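Local coordinates for protein tryptophan synthase alpha-subunit (Pyrococcus furiosus, PDB 1GEQ) that cleaves indoleglycerol phosphate to indole and glyceraldehyde 3-phosphate, the alpha-subunit half-reaction of the last step of tryptophan biosynthesis, at residues 42-47 / 54-59. Sequence-based numbering, arbitrary orientation.
Sequences SDPIAD and SHYRAL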
loop_
_atom_site.group_PDB
_atom_site.type_symbol
_atom_site.label_atom_id
_atom_site.label_comp_id
_atom_site.label_asym_id
_atom_site.label_seq_id
_atom_site.Cartn_x
_atom_site.Cartn_y
_atom_site.Cartn_z
ATOM N N SER A 42 7.078 9.094 -11.987
ATOM C CA SER A 42 8.030 8.852 -13.069
ATOM C C SER A 42 9.303 8.106 -12.673
ATOM O O SER A 42 9.917 7.454 -13.515
ATOM C CB SER A 42 8.395 10.174 -13.754
ATOM O OG SER A 42 8.918 11.102 -12.820
ATOM N N ASP A 43 9.699 8.183 -11.410
ATOM C CA ASP A 43 10.906 7.483 -10.969
ATOM C C ASP A 43 10.686 6.648 -9.711
ATOM O O ASP A 43 11.213 6.973 -8.650
ATOM C CB ASP A 43 12.042 8.481 -10.719
ATOM C CG ASP A 43 12.591 9.080 -12.003
ATOM O OD1 ASP A 43 13.379 8.401 -12.693
ATOM O OD2 ASP A 43 12.224 10.228 -12.324
ATOM N N PRO A 44 9.900 5.558 -9.812
ATOM C CA PRO A 44 9.637 4.698 -8.650
ATOM C C PRO A 44 10.868 3.861 -8.292
ATOM O O PRO A 44 10.833 2.636 -8.368
ATOM C CB PRO A 44 8.474 3.826 -9.128
ATOM C CG PRO A 44 8.768 3.671 -10.599
ATOM C CD PRO A 44 9.167 5.081 -11.002
ATOM N N ILE A 45 11.942 4.529 -7.883
ATOM C CA ILE A 45 13.195 3.858 -7.559
ATOM C C ILE A 45 13.205 2.902 -6.365
ATOM O O ILE A 45 14.177 2.177 -6.174
ATOM C CB ILE A 45 14.334 4.870 -7.331
ATOM C CG1 ILE A 45 14.078 5.650 -6.038
ATOM C CG2 ILE A 45 14.433 5.825 -8.519
ATOM C CD1 ILE A 45 15.284 6.398 -5.519
ATOM N N ALA A 46 12.153 2.900 -5.556
ATOM C CA ALA A 46 12.118 2.019 -4.394
ATOM C C ALA A 46 11.264 0.784 -4.639
ATOM O O ALA A 46 11.148 -0.082 -3.770
ATOM C CB ALA A 46 11.592 2.783 -3.176
ATOM N N ASP A 47 10.667 0.691 -5.819
ATOM C CA ASP A 47 9.809 -0.441 -6.142
ATOM C C ASP A 47 10.466 -1.498 -7.005
ATOM O O ASP A 47 11.479 -1.244 -7.670
ATOM C CB ASP A 47 8.535 0.040 -6.851
ATOM C CG ASP A 47 7.523 0.625 -5.890
ATOM O OD1 ASP A 47 7.335 1.857 -5.904
ATOM O OD2 ASP A 47 6.926 -0.158 -5.123
ATOM N N SER A 54 3.995 -0.723 -13.781
ATOM C CA SER A 54 2.604 -0.295 -13.648
ATOM C C SER A 54 2.559 1.222 -13.570
ATOM O O SER A 54 1.649 1.848 -14.125
ATOM C CB SER A 54 1.951 -0.909 -12.402
ATOM O OG SER A 54 2.558 -0.422 -11.216
ATOM N N HIS A 55 3.532 1.813 -12.880
ATOM C CA HIS A 55 3.593 3.268 -12.780
ATOM C C HIS A 55 3.750 3.842 -14.195
ATOM O O HIS A 55 3.120 4.829 -14.550
ATOM C CB HIS A 55 4.792 3.723 -11.937
ATOM C CG HIS A 55 4.581 3.635 -10.460
ATOM N ND1 HIS A 55 4.810 4.694 -9.609
ATOM C CD2 HIS A 55 4.185 2.602 -9.674
ATOM C CE1 HIS A 55 4.569 4.322 -8.366
ATOM N NE2 HIS A 55 4.188 3.058 -8.376
ATOM N N TYR A 56 4.621 3.216 -14.981
ATOM C CA TYR A 56 4.882 3.646 -16.352
ATOM C C TYR A 56 3.627 3.544 -17.222
ATOM O O TYR A 56 3.322 4.457 -17.989
ATOM C CB TYR A 56 6.014 2.799 -16.941
ATOM C CG TYR A 56 7.290 2.852 -16.125
ATOM C CD1 TYR A 56 8.250 1.845 -16.229
ATOM C CD2 TYR A 56 7.531 3.904 -15.235
ATOM C CE1 TYR A 56 9.413 1.880 -15.463
ATOM C CE2 TYR A 56 8.687 3.948 -14.467
ATOM C CZ TYR A 56 9.624 2.935 -14.585
ATOM O OH TYR A 56 10.768 2.982 -13.821
ATOM N N ARG A 57 2.894 2.442 -17.102
ATOM C CA ARG A 57 1.673 2.264 -17.878
ATOM C C ARG A 57 0.685 3.372 -17.548
ATOM O O ARG A 57 0.177 4.043 -18.447
ATOM C CB ARG A 57 1.018 0.911 -17.579
ATOM C CG ARG A 57 1.704 -0.295 -18.185
ATOM C CD ARG A 57 0.769 -1.504 -18.186
ATOM N NE ARG A 57 0.459 -1.959 -16.836
ATOM C CZ ARG A 57 1.221 -2.790 -16.130
ATOM N NH1 ARG A 57 2.342 -3.265 -16.654
ATOM N NH2 ARG A 57 0.872 -3.135 -14.900
ATOM N N ALA A 58 0.421 3.567 -16.257
ATOM C CA ALA A 58 -0.521 4.586 -15.809
ATOM C C ALA A 58 -0.171 5.970 -16.328
ATOM O O ALA A 58 -1.049 6.703 -16.785
ATOM C CB ALA A 58 -0.592 4.607 -14.280
ATOM N N LEU A 59 1.105 6.330 -16.245
ATOM C CA LEU A 59 1.536 7.632 -16.711
ATOM C C LEU A 59 1.410 7.722 -18.227
ATOM O O LEU A 59 1.003 8.755 -18.757
ATOM C CB LEU A 59 2.972 7.913 -16.263
ATOM C CG LEU A 59 3.122 8.184 -14.758
ATOM C CD1 LEU A 59 4.583 8.475 -14.423
ATOM C CD2 LEU A 59 2.233 9.360 -14.360
HETATM O O HOH W 1 4.655 2.288 -5.579
#
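Asp47 OD1, on one of the two proton-acceptor residues of the active site, is gripped twice: a water donates to it at 2.7 Å, and Tyr88 OH is hydrogen-bonded to it as well. The side chain of Glu36, the other proton acceptor, is about 8 Å from that of Asp47. The same water lies 2.9 Å from His55 NE2, bridging loop and helix where the direct separation of Asp47 OD1 and His55 NE2, 4.2 Å, is too long for a bond. Carboxylate and imidazole planes stand 44° apart. At the other nitrogen of the ring, His55 ND1 is hydrogen-bonded to the backbone N of Phe41; both ring nitrogens are thereby hydrogen-bonded, which fixes the rotation of the ring. His55 CG lies anti to the carbonyl carbon, beside the backbone N (chi1 -80°), and in this rotamer one ring face meets Pro44. There Pro44 CB makes a CH-pi contact, 4.0 Å from the His55 ring centroid and 19° off its normal. With the imidazole replaced by an alanine, the bridging water is likely to lose its helix-side partner, the amide of Phe41 its acceptor, and Pro44 CB the ring face it rests on. Pro44 is the centre of an inverse gamma turn, and Pro44 CD lies 3.7 Å from Tyr56 CE2, oblique to the ring. Farther along the helix, Leu59 CD1 touches the backbone of Ser42, 3.5 Å from Ser42 N. The contact thus folds the loop after strand 35-38 of the TIM barrel back on helix 49-60, which follows it, while His55 also packs on Tyr10 and Thr12 of strand 6-12.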